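Local coordinates for putative TetR family transcriptional regulator (Streptomyces coelicolor A3, PDB 3BQY), which probably binds operator DNA through an N-terminal helix-turn-helix domain and represses transcription, as in other TetR-family regulators, at residues E55-A67 against R79-H91. Sequence-based numbering, arbitrary orientation.
Sequences EHMVDGVADAAGA and RLARALRAALLAH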
ATOM      1  N   GLU A  55     -13.181   0.447  10.318  1.00 24.18           N
ATOM      2  CA  GLU A  55     -14.446   1.096   9.972  1.00 25.25           C
ATOM      3  C   GLU A  55     -14.642   2.363  10.830  1.00 25.39           C
ATOM      4  O   GLU A  55     -15.032   3.400  10.314  1.00 25.95           O
ATOM      5  CB  GLU A  55     -15.611   0.091  10.079  1.00 24.51           C
ATOM      6  CG  GLU A  55     -16.989   0.692  10.112  1.00 26.25           C
ATOM      7  CD  GLU A  55     -17.470   1.194   8.747  1.00 24.67           C
ATOM      8  OE1 GLU A  55     -16.755   1.059   7.729  1.00 24.53           O
ATOM      9  OE2 GLU A  55     -18.579   1.755   8.716  1.00 27.22           O
ATOM     10  N   HIS A  56     -14.310   2.294  12.120  1.00 25.30           N
ATOM     11  CA  HIS A  56     -14.357   3.464  12.993  1.00 25.70           C
ATOM     12  C   HIS A  56     -13.356   4.578  12.621  1.00 25.63           C
ATOM     13  O   HIS A  56     -13.697   5.779  12.680  1.00 24.60           O
ATOM     14  CB  HIS A  56     -14.145   3.047  14.452  1.00 26.85           C
ATOM     15  CG  HIS A  56     -14.363   4.167  15.419  1.00 30.34           C
ATOM     16  ND1 HIS A  56     -13.326   4.851  16.017  1.00 32.69           N
ATOM     17  CD2 HIS A  56     -15.504   4.742  15.864  1.00 34.24           C
ATOM     18  CE1 HIS A  56     -13.820   5.780  16.818  1.00 34.47           C
ATOM     19  NE2 HIS A  56     -15.138   5.740  16.736  1.00 37.64           N
HETATM   20  N   MSE A  57     -12.129   4.196  12.234  1.00 24.47           N
HETATM   21  CA  MSE A  57     -11.095   5.160  11.858  1.00 26.58           C
HETATM   22  C   MSE A  57     -11.557   6.062  10.730  1.00 25.17           C
HETATM   23  O   MSE A  57     -11.187   7.233  10.701  1.00 25.06           O
HETATM   24  CB  MSE A  57      -9.805   4.444  11.374  1.00 25.05           C
HETATM   25  CG  MSE A  57      -9.072   3.752  12.480  1.00 28.49           C
HETATM   26 SE   MSE A  57      -7.514   2.880  11.615  0.80 36.82          SE
HETATM   27  CE  MSE A  57      -6.969   1.898  13.165  1.00 30.90           C
ATOM     28  N   VAL A  58     -12.346   5.519   9.804  1.00 24.27           N
ATOM     29  CA  VAL A  58     -12.765   6.296   8.622  1.00 24.93           C
ATOM     30  C   VAL A  58     -14.137   6.964   8.747  1.00 25.70           C
ATOM     31  O   VAL A  58     -14.683   7.459   7.759  1.00 24.46           O
ATOM     32  CB  VAL A  58     -12.627   5.466   7.293  1.00 24.45           C
ATOM     33  CG1 VAL A  58     -11.136   5.093   7.084  1.00 25.67           C
ATOM     34  CG2 VAL A  58     -13.449   4.151   7.345  1.00 23.62           C
ATOM     35  N   ASP A  59     -14.691   6.964   9.952  1.00 26.60           N
ATOM     36  CA  ASP A  59     -15.923   7.694  10.249  1.00 29.57           C
ATOM     37  C   ASP A  59     -15.791   9.143   9.759  1.00 28.93           C
ATOM     38  O   ASP A  59     -14.800   9.817  10.037  1.00 29.11           O
ATOM     39  CB  ASP A  59     -16.155   7.692  11.759  1.00 30.43           C
ATOM     40  CG  ASP A  59     -17.403   8.439  12.144  1.00 37.40           C
ATOM     41  OD1 ASP A  59     -18.495   8.126  11.603  1.00 41.87           O
ATOM     42  OD2 ASP A  59     -17.286   9.354  12.989  1.00 45.09           O
ATOM     43  N   GLY A  60     -16.747   9.618   8.984  1.00 29.54           N
ATOM     44  CA  GLY A  60     -16.653  11.011   8.568  1.00 29.47           C
ATOM     45  C   GLY A  60     -15.769  11.322   7.372  1.00 29.45           C
ATOM     46  O   GLY A  60     -15.864  12.424   6.834  1.00 30.00           O
ATOM     47  N   VAL A  61     -14.933  10.377   6.930  1.00 27.07           N
ATOM     48  CA  VAL A  61     -14.110  10.600   5.742  1.00 25.77           C
ATOM     49  C   VAL A  61     -14.938  11.018   4.516  1.00 26.12           C
ATOM     50  O   VAL A  61     -14.557  11.959   3.823  1.00 25.59           O
ATOM     51  CB  VAL A  61     -13.186   9.418   5.464  1.00 26.24           C
ATOM     52  CG1 VAL A  61     -12.456   9.560   4.140  1.00 26.81           C
ATOM     53  CG2 VAL A  61     -12.148   9.289   6.629  1.00 25.03           C
ATOM     54  N   ALA A  62     -16.064  10.339   4.273  1.00 25.04           N
ATOM     55  CA  ALA A  62     -16.881  10.608   3.079  1.00 26.37           C
ATOM     56  C   ALA A  62     -17.399  12.052   3.067  1.00 26.56           C
ATOM     57  O   ALA A  62     -17.667  12.615   2.007  1.00 28.00           O
ATOM     58  CB  ALA A  62     -18.057   9.637   3.018  1.00 25.48           C
ATOM     59  N   ASP A  63     -17.560  12.642   4.253  1.00 25.95           N
ATOM     60  CA  ASP A  63     -18.074  14.013   4.341  1.00 28.15           C
ATOM     61  C   ASP A  63     -17.067  15.086   3.931  1.00 27.89           C
ATOM     62  O   ASP A  63     -17.442  16.242   3.719  1.00 26.96           O
ATOM     63  CB  ASP A  63     -18.589  14.266   5.748  1.00 28.75           C
ATOM     64  CG  ASP A  63     -19.763  13.338   6.095  1.00 32.49           C
ATOM     65  OD1 ASP A  63     -20.618  13.099   5.212  1.00 37.42           O
ATOM     66  OD2 ASP A  63     -19.806  12.846   7.221  1.00 38.50           O
ATOM     67  N   ALA A  64     -15.801  14.697   3.779  1.00 27.65           N
ATOM     68  CA  ALA A  64     -14.757  15.616   3.299  1.00 29.49           C
ATOM     69  C   ALA A  64     -15.052  16.206   1.916  1.00 30.92           C
ATOM     70  O   ALA A  64     -14.587  17.300   1.606  1.00 32.23           O
ATOM     71  CB  ALA A  64     -13.384  14.938   3.302  1.00 28.83           C
ATOM     72  N   ALA A  65     -15.834  15.510   1.104  1.00 31.79           N
ATOM     73  CA  ALA A  65     -16.136  15.986  -0.245  1.00 34.59           C
ATOM     74  C   ALA A  65     -17.044  17.226  -0.223  1.00 35.82           C
ATOM     75  O   ALA A  65     -17.032  18.042  -1.156  1.00 37.80           O
ATOM     76  CB  ALA A  65     -16.784  14.874  -1.038  1.00 34.67           C
ATOM     77  N   GLY A  66     -17.834  17.365   0.842  1.00 36.29           N
ATOM     78  CA  GLY A  66     -18.792  18.463   0.974  1.00 36.33           C
ATOM     79  C   GLY A  66     -19.860  18.305  -0.085  1.00 36.06           C
ATOM     80  O   GLY A  66     -20.111  17.196  -0.557  1.00 36.05           O
ATOM     81  N   ALA A  67     -20.490  19.421  -0.452  1.00 36.11           N
ATOM     82  CA  ALA A  67     -21.521  19.435  -1.480  1.00 35.25           C
ATOM     83  C   ALA A  67     -20.914  19.773  -2.832  1.00 35.07           C
ATOM     84  O   ALA A  67     -19.812  20.330  -2.906  1.00 34.83           O
ATOM     85  CB  ALA A  67     -22.624  20.474  -1.111  1.00 35.75           C
ATOM     86  N   ARG A  79      -9.821  16.307  -1.537  1.00 22.27           N
ATOM     87  CA  ARG A  79     -10.206  16.373  -0.111  1.00 22.75           C
ATOM     88  C   ARG A  79     -10.546  14.998   0.449  1.00 21.93           C
ATOM     89  O   ARG A  79     -10.211  14.694   1.583  1.00 21.88           O
ATOM     90  CB  ARG A  79     -11.390  17.333   0.132  1.00 22.68           C
ATOM     91  CG  ARG A  79     -10.983  18.807   0.036  1.00 25.34           C
ATOM     92  CD  ARG A  79     -11.916  19.693   0.863  1.00 29.88           C
ATOM     93  NE  ARG A  79     -13.296  19.527   0.409  1.00 33.78           N
ATOM     94  CZ  ARG A  79     -13.887  20.278  -0.514  1.00 34.79           C
ATOM     95  NH1 ARG A  79     -13.227  21.272  -1.096  1.00 33.31           N
ATOM     96  NH2 ARG A  79     -15.141  20.019  -0.853  1.00 36.39           N
ATOM     97  N   LEU A  80     -11.213  14.174  -0.348  1.00 21.87           N
ATOM     98  CA  LEU A  80     -11.517  12.792   0.060  1.00 22.56           C
ATOM     99  C   LEU A  80     -10.250  11.970   0.298  1.00 22.21           C
ATOM    100  O   LEU A  80     -10.162  11.247   1.297  1.00 22.86           O
ATOM    101  CB  LEU A  80     -12.373  12.099  -0.992  1.00 22.96           C
ATOM    102  CG  LEU A  80     -13.859  12.484  -1.014  1.00 23.02           C
ATOM    103  CD1 LEU A  80     -14.425  11.994  -2.329  1.00 22.62           C
ATOM    104  CD2 LEU A  80     -14.624  11.836   0.181  1.00 24.40           C
ATOM    105  N   ALA A  81      -9.301  12.030  -0.637  1.00 22.82           N
ATOM    106  CA  ALA A  81      -8.035  11.300  -0.493  1.00 23.06           C
ATOM    107  C   ALA A  81      -7.254  11.818   0.702  1.00 22.82           C
ATOM    108  O   ALA A  81      -6.741  11.039   1.504  1.00 22.73           O
ATOM    109  CB  ALA A  81      -7.176  11.439  -1.774  1.00 22.70           C
ATOM    110  N   ARG A  82      -7.168  13.137   0.844  1.00 23.47           N
ATOM    111  CA  ARG A  82      -6.496  13.706   2.019  1.00 23.88           C
ATOM    112  C   ARG A  82      -7.126  13.286   3.353  1.00 22.90           C
ATOM    113  O   ARG A  82      -6.424  13.033   4.337  1.00 22.84           O
ATOM    114  CB  ARG A  82      -6.540  15.238   1.971  1.00 24.96           C
ATOM    115  CG  ARG A  82      -5.612  15.856   1.006  1.00 28.99           C
ATOM    116  CD  ARG A  82      -5.629  17.386   1.148  1.00 31.67           C
ATOM    117  NE  ARG A  82      -5.113  17.902  -0.097  1.00 30.12           N
ATOM    118  CZ  ARG A  82      -5.763  18.674  -0.934  1.00 31.24           C
ATOM    119  NH1 ARG A  82      -6.989  19.115  -0.647  1.00 32.96           N
ATOM    120  NH2 ARG A  82      -5.137  19.071  -2.031  1.00 32.98           N
ATOM    121  N   ALA A  83      -8.454  13.268   3.398  1.00 22.29           N
ATOM    122  CA  ALA A  83      -9.160  12.907   4.618  1.00 21.81           C
ATOM    123  C   ALA A  83      -8.931  11.446   4.930  1.00 21.98           C
ATOM    124  O   ALA A  83      -8.784  11.088   6.095  1.00 22.18           O
ATOM    125  CB  ALA A  83     -10.668  13.181   4.494  1.00 21.04           C
ATOM    126  N   LEU A  84      -8.868  10.598   3.904  1.00 21.44           N
ATOM    127  CA  LEU A  84      -8.548   9.188   4.143  1.00 21.46           C
ATOM    128  C   LEU A  84      -7.133   9.051   4.734  1.00 22.37           C
ATOM    129  O   LEU A  84      -6.928   8.361   5.744  1.00 22.43           O
ATOM    130  CB  LEU A  84      -8.684   8.366   2.836  1.00 21.82           C
ATOM    131  CG  LEU A  84      -8.208   6.884   2.961  1.00 22.63           C
ATOM    132  CD1 LEU A  84      -8.993   6.104   4.032  1.00 24.81           C
ATOM    133  CD2 LEU A  84      -8.277   6.134   1.608  1.00 22.04           C
ATOM    134  N   ARG A  85      -6.152   9.689   4.104  1.00 21.96           N
ATOM    135  CA  ARG A  85      -4.799   9.719   4.645  1.00 23.21           C
ATOM    136  C   ARG A  85      -4.766  10.197   6.108  1.00 22.92           C
ATOM    137  O   ARG A  85      -4.121   9.584   6.956  1.00 24.37           O
ATOM    138  CB  ARG A  85      -3.894  10.593   3.771  1.00 22.58           C
ATOM    139  CG  ARG A  85      -2.496  10.716   4.319  1.00 24.72           C
ATOM    140  CD  ARG A  85      -1.596  11.502   3.375  1.00 24.46           C
ATOM    141  NE  ARG A  85      -0.287  11.765   3.966  1.00 26.09           N
ATOM    142  CZ  ARG A  85       0.055  12.895   4.572  1.00 25.96           C
ATOM    143  NH1 ARG A  85      -0.808  13.892   4.636  1.00 26.62           N
ATOM    144  NH2 ARG A  85       1.265  13.036   5.106  1.00 26.90           N
ATOM    145  N   ALA A  86      -5.445  11.294   6.387  1.00 23.53           N
ATOM    146  CA  ALA A  86      -5.441  11.882   7.717  1.00 23.29           C
ATOM    147  C   ALA A  86      -6.056  10.919   8.738  1.00 23.15           C
ATOM    148  O   ALA A  86      -5.535  10.782   9.849  1.00 23.45           O
ATOM    149  CB  ALA A  86      -6.197  13.226   7.703  1.00 22.87           C
ATOM    150  N   ALA A  87      -7.135  10.236   8.345  1.00 22.52           N
ATOM    151  CA  ALA A  87      -7.821   9.302   9.241  1.00 22.75           C
ATOM    152  C   ALA A  87      -6.899   8.130   9.569  1.00 23.30           C
ATOM    153  O   ALA A  87      -6.906   7.646  10.689  1.00 23.50           O
ATOM    154  CB  ALA A  87      -9.114   8.801   8.617  1.00 22.49           C
ATOM    155  N   LEU A  88      -6.087   7.680   8.606  1.00 23.10           N
ATOM    156  CA  LEU A  88      -5.178   6.570   8.881  1.00 24.03           C
ATOM    157  C   LEU A  88      -3.955   7.013   9.677  1.00 24.96           C
ATOM    158  O   LEU A  88      -3.454   6.249  10.508  1.00 26.13           O
ATOM    159  CB  LEU A  88      -4.719   5.919   7.571  1.00 22.40           C
ATOM    160  CG  LEU A  88      -5.866   5.403   6.686  1.00 25.96           C
ATOM    161  CD1 LEU A  88      -5.252   4.738   5.433  1.00 26.05           C
ATOM    162  CD2 LEU A  88      -6.825   4.461   7.456  1.00 26.90           C
ATOM    163  N   LEU A  89      -3.457   8.230   9.409  1.00 24.65           N
ATOM    164  CA  LEU A  89      -2.316   8.788  10.166  1.00 25.07           C
ATOM    165  C   LEU A  89      -2.658   9.097  11.623  1.00 25.07           C
ATOM    166  O   LEU A  89      -1.757   9.209  12.460  1.00 25.31           O
ATOM    167  CB  LEU A  89      -1.798  10.079   9.490  1.00 25.50           C
ATOM    168  CG  LEU A  89      -1.031   9.905   8.160  1.00 25.82           C
ATOM    169  CD1 LEU A  89      -0.690  11.282   7.637  1.00 27.94           C
ATOM    170  CD2 LEU A  89       0.223   9.047   8.339  1.00 27.76           C
ATOM    171  N   ALA A  90      -3.948   9.234  11.922  1.00 24.88           N
ATOM    172  CA  ALA A  90      -4.417   9.576  13.280  1.00 25.15           C
ATOM    173  C   ALA A  90      -4.167   8.431  14.264  1.00 26.30           C
ATOM    174  O   ALA A  90      -4.248   8.632  15.466  1.00 27.09           O
ATOM    175  CB  ALA A  90      -5.879   9.967  13.273  1.00 24.95           C
ATOM    176  N   HIS A  91      -3.855   7.249  13.748  1.00 25.57           N
ATOM    177  CA  HIS A  91      -3.600   6.058  14.589  1.00 26.41           C
ATOM    178  C   HIS A  91      -2.313   5.405  14.178  1.00 25.95           C
ATOM    179  O   HIS A  91      -2.054   5.211  12.978  1.00 25.69           O
ATOM    180  CB  HIS A  91      -4.760   5.058  14.441  1.00 27.31           C
ATOM    181  CG  HIS A  91      -6.099   5.678  14.681  1.00 26.73           C
ATOM    182  ND1 HIS A  91      -6.646   5.788  15.936  1.00 28.03           N
ATOM    183  CD2 HIS A  91      -6.962   6.289  13.839  1.00 29.58           C
ATOM    184  CE1 HIS A  91      -7.804   6.414  15.857  1.00 28.27           C
ATOM    185  NE2 HIS A  91      -8.021   6.724  14.592  1.00 29.64           N
TER
HETATM  186  O   HOH W   1      -9.130   8.218  12.332  1.00 31.52           O
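Ala-64 sits directly over Ala-83, methyl against methyl, with the two CB atoms 3.4 Å apart, closer than two methyl carbons normally come. Small residues facing one another let the 3-10 segment 62-65 settle close on helix 73-89. Next along, Val-61, the last residue of the type II turn from Val-58, spreads its two branches over that helix: CG1, anti to the backbone N (chi1 173°), rests on the backbone of Leu-84, and Val-61 CG2 meets Ala-87 CB at 3.7 Å. Val-58 and Leu-84 run beside each other in the same direction, Val-58 CG1 3.9 Å from Leu-84 CD1. Leu-80 sets its CG against Ala-65 CB at 3.8 Å. Phe-111 and Thr-108 of helix 106-121 add to the packing around the two valines.

Against this close alanine and valine centre, the ends are looser and more polar. Near exposed Gly-66, the Arg-79 chain bends at chi3 (-58°) and brings its guanidinium edge to the 3-10 segment. Arg-79 NE donates to Ala-64 O at 2.8 Å, almost straight (171°) and in the guanidinium plane, while NH2 makes a weak, bent bond to Ala-65 O and also binds Asp-70 O; Ala-65 O accepts from Arg-76 NE too. At the other end Met-57, a selenomethionine, crosses the His-91 ring at a slant, Met-57 CG 3.6 Å from His-91 CD2, with Leu-12 of helix 4-18 touching both. A water joins the two segments here: it donates to Met-57 O and Ala-87 O, and lies in the ring plane 2.9 Å from His-91 NE2.

The contact packs the chain leaving helix 46-57, which follows the predicted helix-turn-helix, against helix 73-89, within the region matching the TetR C-terminal family. Its chemistry is consistent with a direct grip at the Arg-79 end and a water-mediated link near helix 4-18.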